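Local coordinates for sensor protein kinase HptS (Staphylococcus aureus, PDB 6LKG) that probably acts as the histidine kinase of a two-component system that responds to external hexose phosphate together with an ABC-transporter-type partner protein, at residues D[15-20]-D[57-62]; D[66-71]-D[97-102]; D[127-132]-D[144-149]. One frame throughout, in Å; residues are numbered along the deposited sequence.

Contact 1 of 3, residues D[15-20]-D[57-62]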
# COMPACT_ATOMS: atom_id res chain seq x y z
N HIS D 15 -21.22 11.63 12.29
CA HIS D 15 -22.37 12.49 12.04
C HIS D 15 -21.97 13.96 12.09
O HIS D 15 -22.44 14.77 11.28
CB HIS D 15 -23.48 12.20 13.04
CG HIS D 15 -24.14 10.87 12.85
ND1 HIS D 15 -25.10 10.38 13.71
CD2 HIS D 15 -23.97 9.92 11.89
CE1 HIS D 15 -25.49 9.19 13.29
NE2 HIS D 15 -24.83 8.89 12.19
N HIS D 16 -21.11 14.32 13.05
CA HIS D 16 -20.64 15.70 13.14
C HIS D 16 -19.83 16.09 11.91
O HIS D 16 -20.01 17.19 11.36
CB HIS D 16 -19.80 15.88 14.40
CG HIS D 16 -19.17 17.23 14.51
ND1 HIS D 16 -17.87 17.46 14.12
CD2 HIS D 16 -19.65 18.42 14.93
CE1 HIS D 16 -17.57 18.73 14.32
NE2 HIS D 16 -18.63 19.34 14.81
N THR D 17 -18.93 15.22 11.46
CA THR D 17 -18.15 15.52 10.26
C THR D 17 -19.05 15.69 9.05
O THR D 17 -18.88 16.63 8.26
CB THR D 17 -17.12 14.41 10.01
OG1 THR D 17 -16.11 14.46 11.03
CG2 THR D 17 -16.47 14.58 8.64
N GLU D 18 -20.03 14.80 8.89
CA GLU D 18 -20.91 14.88 7.73
C GLU D 18 -21.79 16.11 7.79
O GLU D 18 -22.09 16.73 6.76
CB GLU D 18 -21.75 13.60 7.63
CG GLU D 18 -22.28 13.34 6.23
CD GLU D 18 -23.60 14.03 5.97
OE1 GLU D 18 -24.29 14.41 6.94
OE2 GLU D 18 -23.96 14.18 4.78
N LYS D 19 -22.23 16.50 8.99
CA LYS D 19 -23.07 17.68 9.12
C LYS D 19 -22.30 18.95 8.79
O LYS D 19 -22.88 19.90 8.25
CB LYS D 19 -23.68 17.74 10.52
CG LYS D 19 -24.59 18.94 10.78
CD LYS D 19 -25.18 18.89 12.18
CE LYS D 19 -25.99 20.15 12.49
NZ LYS D 19 -26.62 20.09 13.84
N GLN D 20 -20.99 18.99 9.08
CA GLN D 20 -20.18 20.13 8.66
C GLN D 20 -20.07 20.20 7.14
O GLN D 20 -20.07 21.30 6.57
CB GLN D 20 -18.78 20.05 9.27
CG GLN D 20 -18.74 20.00 10.77
CD GLN D 20 -18.67 21.39 11.36
OE1 GLN D 20 -19.59 22.19 11.20
NE2 GLN D 20 -17.56 21.69 12.02
N GLN D 57 -13.33 19.71 11.67
CA GLN D 57 -13.72 18.38 12.08
C GLN D 57 -12.48 17.55 12.37
O GLN D 57 -11.38 17.87 11.89
CB GLN D 57 -14.59 17.72 11.01
CG GLN D 57 -13.97 17.72 9.64
CD GLN D 57 -13.09 16.52 9.45
OE1 GLN D 57 -13.48 15.40 9.74
NE2 GLN D 57 -11.87 16.75 8.96
N PRO D 58 -12.60 16.47 13.17
CA PRO D 58 -11.42 15.69 13.56
C PRO D 58 -10.88 14.73 12.50
O PRO D 58 -9.67 14.46 12.48
CB PRO D 58 -11.90 14.92 14.79
CG PRO D 58 -13.35 14.74 14.55
CD PRO D 58 -13.82 15.99 13.85
N ALA D 59 -11.74 14.18 11.65
CA ALA D 59 -11.32 13.10 10.76
C ALA D 59 -10.30 13.58 9.73
O ALA D 59 -10.21 14.76 9.39
CB ALA D 59 -12.52 12.48 10.05
N THR D 60 -9.51 12.62 9.23
CA THR D 60 -8.57 12.87 8.14
C THR D 60 -9.34 12.84 6.83
O THR D 60 -9.71 11.77 6.34
CB THR D 60 -7.45 11.84 8.14
OG1 THR D 60 -6.78 11.85 9.41
CG2 THR D 60 -6.44 12.15 7.04
N LEU D 61 -9.60 14.01 6.26
CA LEU D 61 -10.41 14.13 5.06
C LEU D 61 -9.57 14.63 3.90
O LEU D 61 -8.66 15.44 4.07
CB LEU D 61 -11.60 15.08 5.27
CG LEU D 61 -12.65 14.72 6.32
CD1 LEU D 61 -13.79 15.72 6.27
CD2 LEU D 61 -13.17 13.30 6.10
N TYR D 62 -9.90 14.13 2.71
CA TYR D 62 -9.28 14.59 1.48
C TYR D 62 -10.37 14.99 0.50
O TYR D 62 -11.31 14.21 0.27
CB TYR D 62 -8.38 13.51 0.87
CG TYR D 62 -7.19 13.16 1.73
CD1 TYR D 62 -6.09 14.01 1.80
CD2 TYR D 62 -7.17 12.00 2.48
CE1 TYR D 62 -5.00 13.70 2.59
CE2 TYR D 62 -6.08 11.68 3.27
CZ TYR D 62 -5.00 12.53 3.32
OH TYR D 62 -3.92 12.21 4.11
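This is a buried packing of helix 3-27 on the loop that leads into strand 60-67, reaching L61 within that strand. The backbones come nearest at T17 and Q57, and T17 carries most of the contact from the helix side. OG1 of T17 makes a close polar approach to OE1 of Q57 at 3.1 Å, with the carbonyl of S13, one helical turn earlier, as a weak partner. CG2 of T17, anti to the backbone N, sits between OE1 of Q57, 3.3 Å away, and CD1 of L61, which it meets tip to tip at 3.8 Å. The Q57 side chain folds back over its own loop, with chi2 at 87° bending the chain. NE2 of Q57 donates to O of A59 at 2.6 Å (153° at the hydrogen) and also to the carbonyl of I54. These two carbonyls fix the rotation of the amide and leave OE1 beside OG1 and CG2 of T17. At the exposed margin, CD of P58 sits at the edge of the H16 ring. Beyond the contact, F87 of strand 85-93 packs on T17, while L61 continues onto I103 and M105 of strand 98-107, so the helix packs against the sheet of strands 60-67, 85-93 and 98-107.

Contact 2 of 3, residues D[66-71]-D[97-102]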
# COMPACT_ATOMS: atom_id res chain seq x y z
N SER D 66 -13.05 18.59 -9.06
CA SER D 66 -12.66 18.30 -10.43
C SER D 66 -13.63 18.96 -11.41
O SER D 66 -14.83 19.02 -11.16
CB SER D 66 -12.63 16.79 -10.68
OG SER D 66 -13.90 16.21 -10.42
N GLY D 67 -13.08 19.44 -12.51
CA GLY D 67 -13.86 20.01 -13.58
C GLY D 67 -12.98 20.31 -14.77
O GLY D 67 -11.88 19.76 -14.92
N PRO D 68 -13.44 21.21 -15.64
CA PRO D 68 -12.59 21.63 -16.76
C PRO D 68 -11.38 22.40 -16.27
O PRO D 68 -11.50 23.37 -15.52
CB PRO D 68 -13.52 22.53 -17.59
CG PRO D 68 -14.90 22.22 -17.13
CD PRO D 68 -14.77 21.84 -15.68
N ASN D 69 -10.19 21.92 -16.66
CA ASN D 69 -8.90 22.52 -16.37
C ASN D 69 -8.44 22.33 -14.93
O ASN D 69 -7.36 22.82 -14.57
CB ASN D 69 -8.88 24.02 -16.72
CG ASN D 69 -8.76 24.26 -18.22
OD1 ASN D 69 -9.75 24.58 -18.88
ND2 ASN D 69 -7.57 24.09 -18.76
N GLN D 70 -9.23 21.67 -14.07
CA GLN D 70 -8.93 21.65 -12.65
C GLN D 70 -9.07 20.24 -12.08
O GLN D 70 -10.01 19.51 -12.41
CB GLN D 70 -9.87 22.59 -11.87
CG GLN D 70 -9.65 24.07 -12.13
CD GLN D 70 -8.36 24.58 -11.51
OE1 GLN D 70 -7.69 23.87 -10.76
NE2 GLN D 70 -8.01 25.82 -11.83
N PHE D 71 -8.13 19.88 -11.20
CA PHE D 71 -8.26 18.77 -10.26
C PHE D 71 -7.63 19.25 -8.95
O PHE D 71 -6.42 19.13 -8.76
CB PHE D 71 -7.61 17.49 -10.77
CG PHE D 71 -7.80 16.30 -9.86
CD1 PHE D 71 -8.96 15.55 -9.92
CD2 PHE D 71 -6.82 15.95 -8.94
CE1 PHE D 71 -9.14 14.46 -9.09
CE2 PHE D 71 -7.00 14.85 -8.11
CZ PHE D 71 -8.16 14.11 -8.18
N SER D 97 -18.43 26.76 -14.91
CA SER D 97 -18.81 25.39 -15.19
C SER D 97 -19.25 24.74 -13.89
O SER D 97 -19.08 25.29 -12.80
CB SER D 97 -17.66 24.60 -15.83
OG SER D 97 -17.97 23.21 -15.89
N THR D 98 -19.82 23.54 -14.01
CA THR D 98 -20.09 22.72 -12.85
C THR D 98 -18.84 21.94 -12.48
O THR D 98 -18.08 21.50 -13.36
CB THR D 98 -21.27 21.77 -13.13
OG1 THR D 98 -22.48 22.53 -13.24
CG2 THR D 98 -21.43 20.73 -12.03
N TYR D 99 -18.62 21.76 -11.18
CA TYR D 99 -17.48 21.03 -10.67
C TYR D 99 -17.98 20.00 -9.67
O TYR D 99 -18.86 20.29 -8.85
CB TYR D 99 -16.46 21.97 -10.00
CG TYR D 99 -15.64 22.80 -10.97
CD1 TYR D 99 -16.17 23.93 -11.57
CD2 TYR D 99 -14.33 22.45 -11.26
CE1 TYR D 99 -15.41 24.69 -12.45
CE2 TYR D 99 -13.57 23.21 -12.14
CZ TYR D 99 -14.12 24.33 -12.73
OH TYR D 99 -13.36 25.08 -13.60
N MET D 100 -17.41 18.80 -9.73
CA MET D 100 -17.76 17.74 -8.80
C MET D 100 -16.84 17.80 -7.59
O MET D 100 -15.62 17.89 -7.73
CB MET D 100 -17.65 16.36 -9.46
CG MET D 100 -17.98 15.21 -8.52
SD MET D 100 -18.13 13.63 -9.36
CE MET D 100 -16.50 13.48 -10.08
N LEU D 101 -17.43 17.78 -6.40
CA LEU D 101 -16.68 17.75 -5.15
C LEU D 101 -16.89 16.40 -4.48
O LEU D 101 -18.02 16.02 -4.16
CB LEU D 101 -17.11 18.89 -4.21
CG LEU D 101 -16.42 18.89 -2.85
CD1 LEU D 101 -14.92 19.14 -3.02
CD2 LEU D 101 -17.04 19.91 -1.92
N LYS D 102 -15.79 15.68 -4.28
CA LYS D 102 -15.78 14.43 -3.52
C LYS D 102 -14.99 14.63 -2.24
O LYS D 102 -13.92 15.25 -2.25
CB LYS D 102 -15.17 13.28 -4.33
CG LYS D 102 -16.07 12.71 -5.42
CD LYS D 102 -15.34 11.62 -6.18
CE LYS D 102 -16.18 11.06 -7.32
NZ LYS D 102 -17.41 10.39 -6.81
O HOH W 1 -14.17 15.31 -7.86
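S66 and M100 form an antiparallel hydrogen-bonded pair at the end of strand 60-67. N of S66 donates to O of M100 at 3.0 Å with 168° at the hydrogen; N of M100 returns a bond to O of S66, also 3.0 Å, less straight at 147°. OG of S66, set between its backbone N and carbonyl carbon (chi1 59°), turns to a water 2.7 Å away, and this water donates to O of M100, so the M100 carbonyl receives both the S66 amide and the water. Past the pair the chain reverses in a two-residue hairpin with a type II turn from G67 to Q70; N of G67 donates to O of Q70, and the return bond from N of Q70 to O of G67 is weak. The Y99 ring lies against this turn: CD of P68 makes a CH-pi contact over one face, 4.2 Å from the centroid; CB of Q70 stands at the ring edge, and CA of G67 comes within 3.4 Å of CD2 of Y99. OH of Y99 accepts from ND2 of N96, while NE2 of Q70 leads away and donates to the carbonyl of L37. OG of S97 donates to O of T98 and touches the P68 ring. Strand 98-107 is thus flanked here by strands 60-67 and 85-93, the latter through backbone bonds between Y99 and L92 and between L101 and H90.

Contact 3 of 3, residues D[127-132]-D[144-149]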
# COMPACT_ATOMS: atom_id res chain seq x y z
N GLN D 127 -26.29 -1.38 2.26
CA GLN D 127 -27.34 -2.37 2.46
C GLN D 127 -27.16 -3.62 1.61
O GLN D 127 -27.86 -4.61 1.84
CB GLN D 127 -28.71 -1.74 2.20
CG GLN D 127 -28.98 -1.42 0.74
CD GLN D 127 -28.59 0.00 0.38
OE1 GLN D 127 -27.50 0.47 0.73
NE2 GLN D 127 -29.48 0.70 -0.32
N TYR D 128 -26.26 -3.59 0.63
CA TYR D 128 -25.95 -4.76 -0.19
C TYR D 128 -24.65 -5.43 0.23
O TYR D 128 -24.09 -6.22 -0.54
CB TYR D 128 -25.90 -4.37 -1.67
CG TYR D 128 -27.13 -3.63 -2.14
CD1 TYR D 128 -28.34 -4.29 -2.31
CD2 TYR D 128 -27.09 -2.26 -2.39
CE1 TYR D 128 -29.47 -3.61 -2.73
CE2 TYR D 128 -28.21 -1.58 -2.82
CZ TYR D 128 -29.40 -2.26 -2.98
OH TYR D 128 -30.52 -1.59 -3.41
N ASP D 129 -24.16 -5.11 1.43
CA ASP D 129 -22.96 -5.70 2.03
C ASP D 129 -21.68 -5.31 1.30
O ASP D 129 -20.64 -5.94 1.50
CB ASP D 129 -23.07 -7.22 2.13
CG ASP D 129 -24.16 -7.67 3.09
OD1 ASP D 129 -24.48 -6.90 4.02
OD2 ASP D 129 -24.70 -8.78 2.90
N ASN D 130 -21.73 -4.28 0.46
CA ASN D 130 -20.51 -3.74 -0.14
C ASN D 130 -19.67 -3.06 0.93
O ASN D 130 -20.18 -2.25 1.71
CB ASN D 130 -20.85 -2.75 -1.25
CG ASN D 130 -21.53 -3.40 -2.43
OD1 ASN D 130 -21.07 -4.41 -2.94
ND2 ASN D 130 -22.64 -2.81 -2.87
N ILE D 131 -18.38 -3.38 0.96
CA ILE D 131 -17.48 -2.76 1.93
C ILE D 131 -17.11 -1.37 1.42
O ILE D 131 -16.51 -1.22 0.35
CB ILE D 131 -16.22 -3.61 2.15
CG1 ILE D 131 -16.60 -4.96 2.76
CG2 ILE D 131 -15.23 -2.88 3.04
CD1 ILE D 131 -15.45 -5.94 2.85
N LEU D 132 -17.48 -0.35 2.19
CA LEU D 132 -17.18 1.03 1.82
C LEU D 132 -16.01 1.60 2.60
O LEU D 132 -15.41 2.60 2.16
CB LEU D 132 -18.41 1.91 2.03
CG LEU D 132 -19.68 1.39 1.34
CD1 LEU D 132 -20.88 2.24 1.72
CD2 LEU D 132 -19.50 1.34 -0.17
N LYS D 144 -17.38 -7.80 -0.83
CA LYS D 144 -18.55 -8.06 -0.00
C LYS D 144 -18.12 -8.46 1.40
O LYS D 144 -17.16 -9.21 1.59
CB LYS D 144 -19.39 -9.19 -0.61
CG LYS D 144 -20.04 -8.84 -1.93
CD LYS D 144 -21.07 -7.74 -1.75
CE LYS D 144 -21.92 -7.59 -3.00
NZ LYS D 144 -22.85 -6.44 -2.90
N TYR D 145 -18.84 -7.94 2.39
CA TYR D 145 -18.71 -8.40 3.77
C TYR D 145 -19.82 -9.43 4.00
O TYR D 145 -21.00 -9.10 3.89
CB TYR D 145 -18.82 -7.26 4.78
CG TYR D 145 -18.76 -7.74 6.22
CD1 TYR D 145 -17.60 -8.32 6.71
CD2 TYR D 145 -19.84 -7.60 7.07
CE1 TYR D 145 -17.52 -8.76 8.02
CE2 TYR D 145 -19.77 -8.03 8.39
CZ TYR D 145 -18.61 -8.61 8.86
OH TYR D 145 -18.52 -9.05 10.16
N ARG D 146 -19.44 -10.63 4.36
CA ARG D 146 -20.39 -11.67 4.60
C ARG D 146 -20.47 -12.00 6.07
O ARG D 146 -19.61 -12.65 6.61
CB ARG D 146 -20.01 -12.88 3.79
CG ARG D 146 -20.36 -12.74 2.33
CD ARG D 146 -21.73 -12.08 2.11
NE ARG D 146 -22.00 -11.99 0.68
CZ ARG D 146 -22.85 -11.15 0.12
NH1 ARG D 146 -23.54 -10.32 0.85
NH2 ARG D 146 -23.01 -11.16 -1.17
N PRO D 147 -21.48 -11.49 6.73
CA PRO D 147 -21.54 -11.58 8.18
C PRO D 147 -21.58 -13.02 8.64
O PRO D 147 -20.95 -13.39 9.61
CB PRO D 147 -22.85 -10.88 8.51
CG PRO D 147 -23.60 -10.82 7.24
CD PRO D 147 -22.59 -10.73 6.17
N GLN D 148 -22.30 -13.84 7.88
CA GLN D 148 -22.54 -15.21 8.25
C GLN D 148 -21.21 -15.91 8.31
O GLN D 148 -21.15 -17.00 8.80
CB GLN D 148 -23.46 -15.87 7.23
CG GLN D 148 -24.90 -15.40 7.34
CD GLN D 148 -25.84 -15.99 6.28
OE1 GLN D 148 -25.42 -16.39 5.19
NE2 GLN D 148 -27.12 -16.05 6.61
N GLN D 149 -20.15 -15.29 7.83
CA GLN D 149 -18.87 -15.99 7.73
C GLN D 149 -17.87 -15.75 8.82
O GLN D 149 -16.84 -16.40 8.87
CB GLN D 149 -18.21 -15.70 6.40
CG GLN D 149 -19.10 -15.97 5.22
CD GLN D 149 -18.39 -16.73 4.14
OE1 GLN D 149 -17.56 -17.58 4.43
NE2 GLN D 149 -18.71 -16.43 2.89
O HOH W 2 -25.25 -8.88 -1.69
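NZ of K144 is gripped by two oxygens of the facing loop, O of Y128 and OD1 of N130, each 2.7 Å away, and it also makes a salt bridge to E22 of the ABC transporter chain. The ammonium nitrogen approaches OD1 of N130 from above the carbonyl plane, 52° out of it and off the lone pairs. K144 bends at chi2 (-66°), then runs extended alongside N130, pointing the same way. The backbones are bridged at N130 and K144, where N of Y145 donates to O of D129 at 2.8 Å, nearly straight at 170°. OD2 of D129 forms a salt bridge to NH1 of R146 at 2.8 Å; the oxygen lies at the guanidinium edge, although the two planes are close to perpendicular. O of Y145, 3.3 Å from CB of D129, is buried here without a polar partner. CG1 of I131 rests 3.8 Å from CB of Y145, whose ring meets that of F139. The chemistry implies that the two loops are braced on the same charges that bind the partner: pairing of D129 with R146 and K28 of the ABC transporter chain, and of K144 with E22 of that chain, would favour the ionised forms.

Overall arrangement
The three contacts follow one another in series along the chain, contact 1 closing before contact 2 opens and contact 2 before contact 3. Contacts 1 and 2 share strand 60-67 and the first antiparallel sheet, their centres about 21 Å apart: one lies where the strand begins, beneath helix 3-27, and the other where it ends in a turn. Contact 3 belongs to the second four-stranded antiparallel sheet, its centre about 24 Å from that of contact 1 and 32 Å from that of contact 2. Two such sheets are consistent with a tandem PAS-like, double-Cache sensor domain. Contact 3 alone is touched by another chain, the ABC transporter partner, consistent with partner recognition at the second sheet.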